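Local coordinates for protein fluvirucin B1 DH domain from module 1 (PDB 6OBV) that acts as a polyketide synthase dehydratase domain, probably removing water from the beta-hydroxyacyl intermediate of the first module in fluvirucin B1 assembly, at residues A[74-79]-A[303-308]; A[80-85]-A[101-106]; A[232-237]-A[247-252]; A[87-92]-A[117-122]. All blocks are in the same frame, centred on the assembly; numbering follows the deposited sequence.

Interaction 1: A[74-79]-A[303-308]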
loop_
_atom_site.group_PDB
_atom_site.type_symbol
_atom_site.label_atom_id
_atom_site.label_comp_id
_atom_site.label_asym_id
_atom_site.label_seq_id
_atom_site.Cartn_x
_atom_site.Cartn_y
_atom_site.Cartn_z
ATOM N N THR A 74 17.305 -1.280 -26.343
ATOM C CA THR A 74 16.828 -0.905 -25.019
ATOM C C THR A 74 15.315 -1.044 -24.967
ATOM O O THR A 74 14.604 -0.357 -25.707
ATOM C CB THR A 74 17.215 0.533 -24.687
ATOM O OG1 THR A 74 18.635 0.655 -24.680
ATOM C CG2 THR A 74 16.686 0.925 -23.307
ATOM N N VAL A 75 14.826 -1.909 -24.085
ATOM C CA VAL A 75 13.393 -2.036 -23.854
ATOM C C VAL A 75 12.957 -0.900 -22.936
ATOM O O VAL A 75 13.508 -0.732 -21.841
ATOM C CB VAL A 75 13.052 -3.406 -23.246
ATOM C CG1 VAL A 75 11.556 -3.539 -23.033
ATOM C CG2 VAL A 75 13.574 -4.514 -24.141
ATOM N N LEU A 76 11.971 -0.116 -23.389
ATOM C CA LEU A 76 11.433 1.027 -22.661
ATOM C C LEU A 76 9.947 0.832 -22.430
ATOM O O LEU A 76 9.202 0.540 -23.376
ATOM C CB LEU A 76 11.625 2.333 -23.436
ATOM C CG LEU A 76 13.076 2.772 -23.532
ATOM C CD1 LEU A 76 13.199 3.926 -24.513
ATOM C CD2 LEU A 76 13.568 3.149 -22.145
ATOM N N PHE A 77 9.518 1.020 -21.190
ATOM C CA PHE A 77 8.093 1.039 -20.907
ATOM C C PHE A 77 7.451 2.171 -21.709
ATOM O O PHE A 77 7.988 3.283 -21.733
ATOM C CB PHE A 77 7.862 1.218 -19.407
ATOM C CG PHE A 77 6.427 1.013 -18.969
ATOM C CD1 PHE A 77 5.888 -0.268 -18.869
ATOM C CD2 PHE A 77 5.634 2.104 -18.625
ATOM C CE1 PHE A 77 4.574 -0.454 -18.459
ATOM C CE2 PHE A 77 4.318 1.934 -18.203
ATOM C CZ PHE A 77 3.789 0.651 -18.110
ATOM N N PRO A 78 6.337 1.931 -22.397
ATOM C CA PRO A 78 5.774 2.983 -23.262
ATOM C C PRO A 78 5.126 4.082 -22.437
ATOM O O PRO A 78 4.458 3.816 -21.437
ATOM C CB PRO A 78 4.737 2.237 -24.118
ATOM C CG PRO A 78 4.334 1.032 -23.287
ATOM C CD PRO A 78 5.523 0.692 -22.382
ATOM N N GLY A 79 5.337 5.334 -22.859
ATOM C CA GLY A 79 4.671 6.451 -22.200
ATOM C C GLY A 79 3.171 6.256 -22.090
ATOM O O GLY A 79 2.548 6.688 -21.107
ATOM N N GLY A 303 22.580 8.619 -28.100
ATOM C CA GLY A 303 23.445 8.180 -27.030
ATOM C C GLY A 303 22.866 8.310 -25.640
ATOM O O GLY A 303 23.557 7.984 -24.665
ATOM N N GLY A 304 21.632 8.788 -25.517
ATOM C CA GLY A 304 20.987 8.906 -24.230
ATOM C C GLY A 304 20.602 7.565 -23.647
ATOM O O GLY A 304 21.177 7.124 -22.648
ATOM N N LEU A 305 19.634 6.893 -24.264
ATOM C CA LEU A 305 19.116 5.667 -23.678
ATOM C C LEU A 305 19.635 4.405 -24.343
ATOM O O LEU A 305 19.635 3.345 -23.711
ATOM C CB LEU A 305 17.595 5.678 -23.721
ATOM C CG LEU A 305 17.149 6.596 -22.593
ATOM C CD1 LEU A 305 15.770 7.121 -22.896
ATOM C CD2 LEU A 305 17.230 5.869 -21.241
ATOM N N SER A 306 20.081 4.487 -25.591
ATOM C CA SER A 306 20.858 3.424 -26.215
ATOM C C SER A 306 22.152 4.013 -26.766
ATOM O O SER A 306 22.362 5.226 -26.759
ATOM C CB SER A 306 20.051 2.728 -27.314
ATOM O OG SER A 306 19.360 3.676 -28.106
ATOM N N SER A 307 23.039 3.148 -27.238
ATOM C CA SER A 307 24.278 3.654 -27.807
ATOM C C SER A 307 24.001 4.400 -29.111
ATOM O O SER A 307 22.981 4.194 -29.785
ATOM C CB SER A 307 25.251 2.513 -28.061
ATOM O OG SER A 307 25.112 1.561 -27.032
ATOM N N ARG A 308 24.902 5.318 -29.439
ATOM C CA ARG A 308 24.863 5.935 -30.750
ATOM C C ARG A 308 25.197 4.894 -31.818
ATOM O O ARG A 308 25.967 3.961 -31.568
ATOM C CB ARG A 308 25.862 7.089 -30.840
ATOM C CG ARG A 308 25.494 8.320 -30.062
ATOM C CD ARG A 308 26.619 9.327 -30.150
ATOM N NE ARG A 308 26.496 10.392 -29.161
ATOM C CZ ARG A 308 26.904 10.295 -27.900
ATOM N NH1 ARG A 308 27.458 9.169 -27.462
ATOM N NH2 ARG A 308 26.748 11.314 -27.077
#
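Thr74 and Leu305 supply the polar half of this contact. The hydroxyl OG1 of Thr74 gives its proton to the carbonyl O of Leu305 at 3.0 Å. The bond leaves the C=O at 127°, but the donor stands above the carbonyl plane, 36° out of it. Chi1 of -62° places Thr74 OG1 opposite its own carbonyl carbon, where it faces the tail, and it also lies 3.6 Å from Ser306 CB. The methyl CG2 of Thr74 stays at 3.8 Å from the same Leu305 O. A beta-branched residue with a hydroxyl suits this place, since it belongs to the short strand 74-75 and still offers a donor on its flank.

The apolar half is thinner. Leu76 and Leu305 both turn toward each other and meet methyl to methyl, CD1 to CD1, at 4.4 Å. Leu76 is buried and also packs on Val71, Leu248 and Pro106, whereas Leu305 rests on Pro106; Ser306 packs on Val71 as well. The leucines thus join a wider hydrophobic patch. The backbone of Leu76 is itself hydrogen-bonded to His69, which ties this side of the contact to strand 69-71.

A single side-chain-to-backbone hydrogen bond beside one loose leucine pair holds the Leu305 carbonyl to the strand without any strand pairing. This chemistry is consistent with a light attachment of the irregular C-terminal tail to the edge of the small sheet formed by strands 69-71, 74-75 and 187-189.

Interaction 2: A[80-85]-A[101-106]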
loop_
_atom_site.group_PDB
_atom_site.type_symbol
_atom_site.label_atom_id
_atom_site.label_comp_id
_atom_site.label_asym_id
_atom_site.label_seq_id
_atom_site.Cartn_x
_atom_site.Cartn_y
_atom_site.Cartn_z
ATOM N N THR A 80 2.572 5.572 -23.067
ATOM C CA THR A 80 1.150 5.270 -22.979
ATOM C C THR A 80 0.840 4.328 -21.833
ATOM O O THR A 80 -0.292 4.310 -21.345
ATOM C CB THR A 80 0.624 4.669 -24.291
ATOM O OG1 THR A 80 1.344 3.475 -24.611
ATOM C CG2 THR A 80 0.743 5.680 -25.444
ATOM N N GLY A 81 1.804 3.533 -21.389
ATOM C CA GLY A 81 1.559 2.721 -20.215
ATOM C C GLY A 81 1.352 3.575 -18.985
ATOM O O GLY A 81 0.544 3.241 -18.109
ATOM N N PHE A 82 2.072 4.698 -18.904
ATOM C CA PHE A 82 1.908 5.590 -17.765
ATOM C C PHE A 82 0.560 6.287 -17.819
ATOM O O PHE A 82 -0.064 6.522 -16.779
ATOM C CB PHE A 82 3.057 6.594 -17.730
ATOM C CG PHE A 82 4.379 5.974 -17.375
ATOM C CD1 PHE A 82 4.555 5.348 -16.150
ATOM C CD2 PHE A 82 5.434 5.993 -18.275
ATOM C CE1 PHE A 82 5.773 4.767 -15.822
ATOM C CE2 PHE A 82 6.654 5.405 -17.954
ATOM C CZ PHE A 82 6.825 4.801 -16.730
ATOM N N VAL A 83 0.102 6.631 -19.026
ATOM C CA VAL A 83 -1.255 7.132 -19.199
ATOM C C VAL A 83 -2.255 6.111 -18.673
ATOM O O VAL A 83 -3.210 6.451 -17.967
ATOM C CB VAL A 83 -1.521 7.455 -20.685
ATOM C CG1 VAL A 83 -3.007 7.494 -20.956
ATOM C CG2 VAL A 83 -0.859 8.776 -21.118
ATOM N N GLU A 84 -2.059 4.839 -19.022
ATOM C CA GLU A 84 -2.988 3.810 -18.563
ATOM C C GLU A 84 -2.941 3.653 -17.044
ATOM O O GLU A 84 -3.985 3.497 -16.394
ATOM C CB GLU A 84 -2.698 2.467 -19.237
ATOM C CG GLU A 84 -3.412 1.269 -18.554
ATOM C CD GLU A 84 -4.924 1.216 -18.848
ATOM O OE1 GLU A 84 -5.418 2.115 -19.579
ATOM O OE2 GLU A 84 -5.611 0.275 -18.361
ATOM N N LEU A 85 -1.745 3.714 -16.463
ATOM C CA LEU A 85 -1.615 3.564 -15.017
ATOM C C LEU A 85 -2.269 4.725 -14.285
ATOM O O LEU A 85 -3.014 4.528 -13.314
ATOM C CB LEU A 85 -0.138 3.465 -14.643
ATOM C CG LEU A 85 0.465 2.104 -14.966
ATOM C CD1 LEU A 85 1.975 2.062 -14.767
ATOM C CD2 LEU A 85 -0.224 1.009 -14.126
ATOM N N LEU A 101 -0.179 15.057 -17.627
ATOM C CA LEU A 101 0.856 14.124 -17.170
ATOM C C LEU A 101 2.152 14.410 -17.928
ATOM O O LEU A 101 2.145 14.504 -19.161
ATOM C CB LEU A 101 0.422 12.670 -17.376
ATOM C CG LEU A 101 1.242 11.508 -16.801
ATOM C CD1 LEU A 101 0.904 11.266 -15.337
ATOM C CD2 LEU A 101 0.970 10.237 -17.572
ATOM N N THR A 102 3.254 14.586 -17.196
ATOM C CA THR A 102 4.576 14.748 -17.794
ATOM C C THR A 102 5.382 13.492 -17.516
ATOM O O THR A 102 5.384 12.997 -16.381
ATOM C CB THR A 102 5.315 15.977 -17.252
ATOM O OG1 THR A 102 4.491 17.137 -17.375
ATOM C CG2 THR A 102 6.594 16.225 -18.034
ATOM N N LEU A 103 6.038 12.959 -18.556
ATOM C CA LEU A 103 6.984 11.870 -18.360
ATOM C C LEU A 103 8.320 12.468 -17.942
ATOM O O LEU A 103 8.849 13.364 -18.606
ATOM C CB LEU A 103 7.139 11.031 -19.632
ATOM C CG LEU A 103 5.937 10.188 -20.120
ATOM C CD1 LEU A 103 5.077 9.569 -18.972
ATOM C CD2 LEU A 103 5.076 10.925 -21.122
ATOM N N GLU A 104 8.852 12.003 -16.819
ATOM C CA GLU A 104 10.054 12.600 -16.247
ATOM C C GLU A 104 11.306 11.788 -16.536
ATOM O O GLU A 104 12.310 12.336 -17.002
ATOM C CB GLU A 104 9.879 12.764 -14.736
ATOM C CG GLU A 104 8.535 13.338 -14.366
ATOM C CD GLU A 104 8.521 13.870 -12.962
ATOM O OE1 GLU A 104 9.307 13.361 -12.143
ATOM O OE2 GLU A 104 7.740 14.803 -12.681
ATOM N N ALA A 105 11.270 10.488 -16.257
ATOM C CA ALA A 105 12.422 9.622 -16.427
ATOM C C ALA A 105 11.968 8.375 -17.171
ATOM O O ALA A 105 10.972 7.739 -16.778
ATOM C CB ALA A 105 13.073 9.238 -15.075
ATOM N N PRO A 106 12.645 8.002 -18.247
ATOM C CA PRO A 106 12.318 6.742 -18.909
ATOM C C PRO A 106 12.461 5.582 -17.934
ATOM O O PRO A 106 13.245 5.635 -16.980
ATOM C CB PRO A 106 13.338 6.663 -20.050
ATOM C CG PRO A 106 14.344 7.743 -19.760
ATOM C CD PRO A 106 13.663 8.776 -18.969
#
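Phe82 projects from helix 79-92 toward strand 97-103, and the side chain of Leu103 meets it at a slant, neither on the ring face nor at its edge. The methyl CD1 of Leu103 does the touching. It lies 3.7 Å from Phe82 CD2 and 3.8 Å from Phe82 CB, so it fits into the corner where ring and stem join. CB of Leu103 leaves the strand alongside the helix rather than at it, and it is the far end of the leucine that reaches the ring.

Leu101, two residues earlier and on the same strand face, points toward the helix. With CG trans to the backbone N (chi1 -171°), its CD2 methyl slides over the backbone between Phe82 and Val83, 3.9 Å from Phe82 O and 4.0 Å from Val83 N. The same methyl touches Val83 CG2 at 4.2 Å. Leucine suits this seam because its branched end puts a methyl against the helix backbone.

The short axes run roughly antiparallel, at 143°, and 9.7 Å apart: this is the central helix of a hotdog fold packed against its curved antiparallel sheet, as in polyketide synthase dehydratases. Around it strand 97-103 is hydrogen-bonded to strands 144-152 and 247-257, Trp252 of the latter packs on Val83 and Leu103, Leu230 of helix 227-232 also reaches Val83, and Phe77 meets the Phe82 ring edge-to-face.

Interaction 3: A[232-237]-A[247-252]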
loop_
_atom_site.group_PDB
_atom_site.type_symbol
_atom_site.label_atom_id
_atom_site.label_comp_id
_atom_site.label_asym_id
_atom_site.label_seq_id
_atom_site.Cartn_x
_atom_site.Cartn_y
_atom_site.Cartn_z
ATOM N N ALA A 232 0.303 2.713 -30.719
ATOM C CA ALA A 232 0.292 2.635 -32.168
ATOM C C ALA A 232 -0.670 3.642 -32.768
ATOM O O ALA A 232 -0.508 4.028 -33.930
ATOM C CB ALA A 232 -0.056 1.220 -32.619
ATOM N N ALA A 233 -1.662 4.075 -31.999
ATOM C CA ALA A 233 -2.509 5.178 -32.413
ATOM C C ALA A 233 -1.704 6.442 -32.668
ATOM O O ALA A 233 -2.188 7.361 -33.338
ATOM C CB ALA A 233 -3.563 5.422 -31.338
ATOM N N LEU A 234 -0.496 6.520 -32.129
ATOM C CA LEU A 234 0.372 7.661 -32.348
ATOM C C LEU A 234 1.258 7.504 -33.571
ATOM O O LEU A 234 1.891 8.481 -33.982
ATOM C CB LEU A 234 1.261 7.895 -31.121
ATOM C CG LEU A 234 0.612 7.843 -29.745
ATOM C CD1 LEU A 234 1.674 8.060 -28.680
ATOM C CD2 LEU A 234 -0.490 8.883 -29.649
ATOM N N HIS A 235 1.319 6.306 -34.156
ATOM C CA HIS A 235 2.291 6.046 -35.215
ATOM C C HIS A 235 1.963 6.770 -36.516
ATOM O O HIS A 235 2.876 7.096 -37.278
ATOM C CB HIS A 235 2.388 4.543 -35.449
ATOM C CG HIS A 235 2.923 3.810 -34.262
ATOM N ND1 HIS A 235 3.111 2.448 -34.242
ATOM C CD2 HIS A 235 3.314 4.266 -33.047
ATOM C CE1 HIS A 235 3.598 2.092 -33.064
ATOM N NE2 HIS A 235 3.727 3.176 -32.319
ATOM N N ALA A 236 0.692 7.026 -36.794
ATOM C CA ALA A 236 0.333 7.606 -38.085
ATOM C C ALA A 236 0.643 9.094 -38.173
ATOM O O ALA A 236 0.682 9.637 -39.283
ATOM C CB ALA A 236 -1.149 7.383 -38.365
ATOM N N THR A 237 0.885 9.757 -37.038
ATOM C CA THR A 237 1.094 11.202 -37.038
ATOM C C THR A 237 2.381 11.600 -37.736
ATOM O O THR A 237 2.483 12.726 -38.239
ATOM C CB THR A 237 1.114 11.730 -35.612
ATOM O OG1 THR A 237 1.859 10.825 -34.796
ATOM C CG2 THR A 237 -0.262 11.811 -35.080
ATOM N N ALA A 247 11.503 10.429 -31.505
ATOM C CA ALA A 247 10.887 11.271 -30.489
ATOM C C ALA A 247 9.899 10.415 -29.720
ATOM O O ALA A 247 9.237 9.560 -30.309
ATOM C CB ALA A 247 10.171 12.496 -31.086
ATOM N N LEU A 248 9.823 10.629 -28.407
ATOM C CA LEU A 248 8.908 9.878 -27.556
ATOM C C LEU A 248 7.917 10.823 -26.888
ATOM O O LEU A 248 8.242 11.988 -26.645
ATOM C CB LEU A 248 9.656 9.098 -26.466
ATOM C CG LEU A 248 10.731 8.115 -26.929
ATOM C CD1 LEU A 248 11.454 7.532 -25.717
ATOM C CD2 LEU A 248 10.107 7.027 -27.775
ATOM N N PRO A 249 6.709 10.349 -26.584
ATOM C CA PRO A 249 5.751 11.168 -25.825
ATOM C C PRO A 249 6.381 11.741 -24.565
ATOM O O PRO A 249 7.194 11.097 -23.899
ATOM C CB PRO A 249 4.631 10.179 -25.480
ATOM C CG PRO A 249 4.713 9.123 -26.538
ATOM C CD PRO A 249 6.169 9.022 -26.932
ATOM N N PHE A 250 5.994 12.965 -24.235
ATOM C CA PHE A 250 6.591 13.627 -23.089
ATOM C C PHE A 250 5.530 14.256 -22.186
ATOM O O PHE A 250 5.562 14.053 -20.966
ATOM C CB PHE A 250 7.605 14.669 -23.567
ATOM C CG PHE A 250 8.083 15.591 -22.484
ATOM C CD1 PHE A 250 8.894 15.122 -21.463
ATOM C CD2 PHE A 250 7.728 16.936 -22.493
ATOM C CE1 PHE A 250 9.337 15.983 -20.457
ATOM C CE2 PHE A 250 8.155 17.797 -21.497
ATOM C CZ PHE A 250 8.966 17.319 -20.475
ATOM N N ALA A 251 4.582 15.007 -22.752
ATOM C CA ALA A 251 3.563 15.687 -21.951
ATOM C C ALA A 251 2.181 15.453 -22.535
ATOM O O ALA A 251 1.982 15.578 -23.752
ATOM C CB ALA A 251 3.834 17.190 -21.860
ATOM N N TRP A 252 1.226 15.129 -21.664
ATOM C CA TRP A 252 -0.155 14.863 -22.049
ATOM C C TRP A 252 -1.063 15.879 -21.374
ATOM O O TRP A 252 -0.841 16.232 -20.212
ATOM C CB TRP A 252 -0.572 13.451 -21.637
ATOM C CG TRP A 252 0.352 12.359 -22.125
ATOM C CD1 TRP A 252 1.604 12.069 -21.663
ATOM C CD2 TRP A 252 0.073 11.405 -23.156
ATOM N NE1 TRP A 252 2.130 10.999 -22.356
ATOM C CE2 TRP A 252 1.208 10.573 -23.276
ATOM C CE3 TRP A 252 -1.026 11.175 -23.992
ATOM C CZ2 TRP A 252 1.272 9.525 -24.190
ATOM C CZ3 TRP A 252 -0.956 10.137 -24.908
ATOM C CH2 TRP A 252 0.183 9.325 -24.997
#
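Leu234 sits inside the Asp231-to-His235 stretch, which matches the DxxxQ/H signature of polyketide synthase dehydratases, in the second half of their double-hotdog fold; from there it packs on Pro249 and Trp252 of strand 247-257. A single methyl makes both contacts. Leu234 CD1 lies 3.9 Å from Pro249 CG, at the tip of the pyrrolidine ring, and 4.2 Å from Trp252 CH2, the outer corner of the indole. Leucine and tryptophan come from opposing directions: chi1 of -53° puts CG of Trp252 opposite its carbonyl carbon, and the indole swings off the strand so that CH2 comes near Leu234. The methyl meets the indole obliquely.

Proline's compact ring and tryptophan's length together make an apolar surface suited to leucine, and Leu295 of strand 288-299 touches all three. Between them the strand carries a classic beta bulge: Phe250 and Ala251 both face Ile296.

While Leu234 turns to the strand, the neighbouring His235 is held separately. Its NE2 is hydrogen-bonded to Asp231 OD2 and its ND1 to Tyr179 OH, and one face of the imidazole lies over Ala232 CA, 3.3 Å above the ring plane.

Interaction 4: A[87-92]-A[117-122]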
loop_
_atom_site.group_PDB
_atom_site.type_symbol
_atom_site.label_atom_id
_atom_site.label_comp_id
_atom_site.label_asym_id
_atom_site.label_seq_id
_atom_site.Cartn_x
_atom_site.Cartn_y
_atom_site.Cartn_z
ATOM N N VAL A 87 -4.610 6.783 -15.376
ATOM C CA VAL A 87 -6.061 6.829 -15.534
ATOM C C VAL A 87 -6.735 5.779 -14.653
ATOM O O VAL A 87 -7.754 6.057 -14.006
ATOM C CB VAL A 87 -6.434 6.676 -17.016
ATOM C CG1 VAL A 87 -7.911 6.300 -17.132
ATOM C CG2 VAL A 87 -6.159 7.990 -17.754
ATOM N N ARG A 88 -6.171 4.569 -14.591
ATOM C CA ARG A 88 -6.751 3.541 -13.733
ATOM C C ARG A 88 -6.776 3.982 -12.273
ATOM O O ARG A 88 -7.747 3.717 -11.551
ATOM C CB ARG A 88 -5.980 2.232 -13.884
ATOM C CG ARG A 88 -6.638 1.036 -13.191
ATOM C CD ARG A 88 -8.110 0.986 -13.509
ATOM N NE ARG A 88 -8.785 -0.127 -12.832
ATOM C CZ ARG A 88 -9.212 -0.098 -11.572
ATOM N NH1 ARG A 88 -9.047 0.989 -10.830
ATOM N NH2 ARG A 88 -9.814 -1.158 -11.050
ATOM N N ALA A 89 -5.727 4.671 -11.814
ATOM C CA ALA A 89 -5.756 5.175 -10.443
ATOM C C ALA A 89 -6.813 6.257 -10.293
ATOM O O ALA A 89 -7.507 6.322 -9.274
ATOM C CB ALA A 89 -4.379 5.699 -10.045
ATOM N N GLY A 90 -6.979 7.091 -11.321
ATOM C CA GLY A 90 -8.068 8.051 -11.305
ATOM C C GLY A 90 -9.433 7.418 -11.103
ATOM O O GLY A 90 -10.257 7.939 -10.345
ATOM N N ASP A 91 -9.712 6.307 -11.805
ATOM C CA ASP A 91 -11.000 5.638 -11.626
ATOM C C ASP A 91 -11.205 5.195 -10.188
ATOM O O ASP A 91 -12.336 5.175 -9.691
ATOM C CB ASP A 91 -11.111 4.401 -12.509
ATOM C CG ASP A 91 -11.006 4.718 -13.952
ATOM O OD1 ASP A 91 -11.303 5.871 -14.319
ATOM O OD2 ASP A 91 -10.608 3.811 -14.711
ATOM N N GLU A 92 -10.128 4.793 -9.522
ATOM C CA GLU A 92 -10.260 4.236 -8.191
ATOM C C GLU A 92 -10.667 5.302 -7.188
ATOM O O GLU A 92 -11.249 4.970 -6.153
ATOM C CB GLU A 92 -8.935 3.564 -7.802
ATOM C CG GLU A 92 -9.056 2.454 -6.752
ATOM C CD GLU A 92 -9.807 1.222 -7.258
ATOM O OE1 GLU A 92 -9.946 1.033 -8.496
ATOM O OE2 GLU A 92 -10.248 0.436 -6.394
ATOM N N LEU A 117 5.573 -1.491 -9.391
ATOM C CA LEU A 117 4.921 -0.242 -9.783
ATOM C C LEU A 117 4.189 0.347 -8.590
ATOM O O LEU A 117 3.597 -0.393 -7.805
ATOM C CB LEU A 117 3.910 -0.468 -10.909
ATOM C CG LEU A 117 4.386 -0.986 -12.260
ATOM C CD1 LEU A 117 3.179 -1.043 -13.235
ATOM C CD2 LEU A 117 5.480 -0.086 -12.802
ATOM N N GLN A 118 4.211 1.675 -8.458
ATOM C CA GLN A 118 3.378 2.345 -7.461
ATOM C C GLN A 118 2.806 3.620 -8.054
ATOM O O GLN A 118 3.555 4.455 -8.568
ATOM C CB GLN A 118 4.149 2.693 -6.184
ATOM C CG GLN A 118 3.972 1.715 -5.058
ATOM C CD GLN A 118 4.420 2.280 -3.720
ATOM O OE1 GLN A 118 4.166 3.440 -3.404
ATOM N NE2 GLN A 118 5.099 1.460 -2.935
ATOM N N VAL A 119 1.489 3.771 -7.954
ATOM C CA VAL A 119 0.771 4.938 -8.441
ATOM C C VAL A 119 0.191 5.643 -7.224
ATOM O O VAL A 119 -0.695 5.107 -6.549
ATOM C CB VAL A 119 -0.336 4.563 -9.441
ATOM C CG1 VAL A 119 -0.961 5.825 -10.001
ATOM C CG2 VAL A 119 0.206 3.674 -10.578
ATOM N N ALA A 120 0.698 6.831 -6.919
ATOM C CA ALA A 120 0.261 7.571 -5.747
ATOM C C ALA A 120 -0.689 8.686 -6.169
ATOM O O ALA A 120 -0.428 9.395 -7.145
ATOM C CB ALA A 120 1.463 8.144 -4.998
ATOM N N VAL A 121 -1.800 8.819 -5.440
ATOM C CA VAL A 121 -2.839 9.807 -5.721
ATOM C C VAL A 121 -3.116 10.581 -4.434
ATOM O O VAL A 121 -3.352 9.977 -3.384
ATOM C CB VAL A 121 -4.127 9.138 -6.240
ATOM C CG1 VAL A 121 -5.213 10.163 -6.448
ATOM C CG2 VAL A 121 -3.852 8.380 -7.536
ATOM N N THR A 122 -3.092 11.907 -4.509
ATOM C CA THR A 122 -3.289 12.693 -3.300
ATOM C C THR A 122 -4.776 12.841 -2.975
ATOM O O THR A 122 -5.662 12.482 -3.755
ATOM C CB THR A 122 -2.661 14.083 -3.435
ATOM O OG1 THR A 122 -3.300 14.786 -4.512
ATOM C CG2 THR A 122 -1.138 14.000 -3.708
#
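The helical turn that presents Ala89 to Val119 and Val121 is tied by the bond from Asp91 N to Val87 O, 3.0 Å long. Along its flank Arg88 NH1 makes a salt bridge to Glu92 OE1, one turn on; the modelled length of 2.5 Å is short enough to be read with caution, though the N-H points almost directly at the oxygen, at 176°. Oppositely charged residues four apart suit a partly exposed helix side.

Across the contact only apolar groups meet. Ala89 CB is 3.4 Å from Val119 CG1, tighter than usual for two carbons, and 3.7 Å from Val121 CG2, so the one methyl rests between two valines spaced two residues apart on one strand face. Here the end of the hotdog helix 79-92 packs against the concave face of the curved antiparallel sheet of the N-terminal hotdog. Alanine fits this place because the backbones come close, with 6.8 Å between the CA atoms of Ala89 and Val119.

Val119 has CG1 trans to its backbone N (chi1 -175°), which directs that branch at the alanine, and its beta-branched form suits an extended strand. Leu54 of strand 52-58 also packs on Ala89, while Val132 of strand 130-137 touches both valines. From strand 115-121, Gln118 NE2 hydrogen-bonds to Glu45 O of the second subunit.

Interactions 2 and 4 share helix 79-92 of the N-terminal hotdog, their centres about 12 Å apart, and Leu85 packs on Leu117 and Val119 between them. Interaction 3 belongs to the C-terminal hotdog, yet its centre lies about 12 Å from that of interaction 2, because strands 97-103 and 247-257 are neighbours at the seam between the halves. Interaction 1 closes a long loop of some 220 residues that contains the other three; it touches interaction 2 through Phe77 on Phe82 and interaction 3 through Leu76 on Leu248. The contacts thus run 4, 2, 3 from the first hotdog into the second, with the tail attached beside the seam, consistent with the two halves forming one continuous unit.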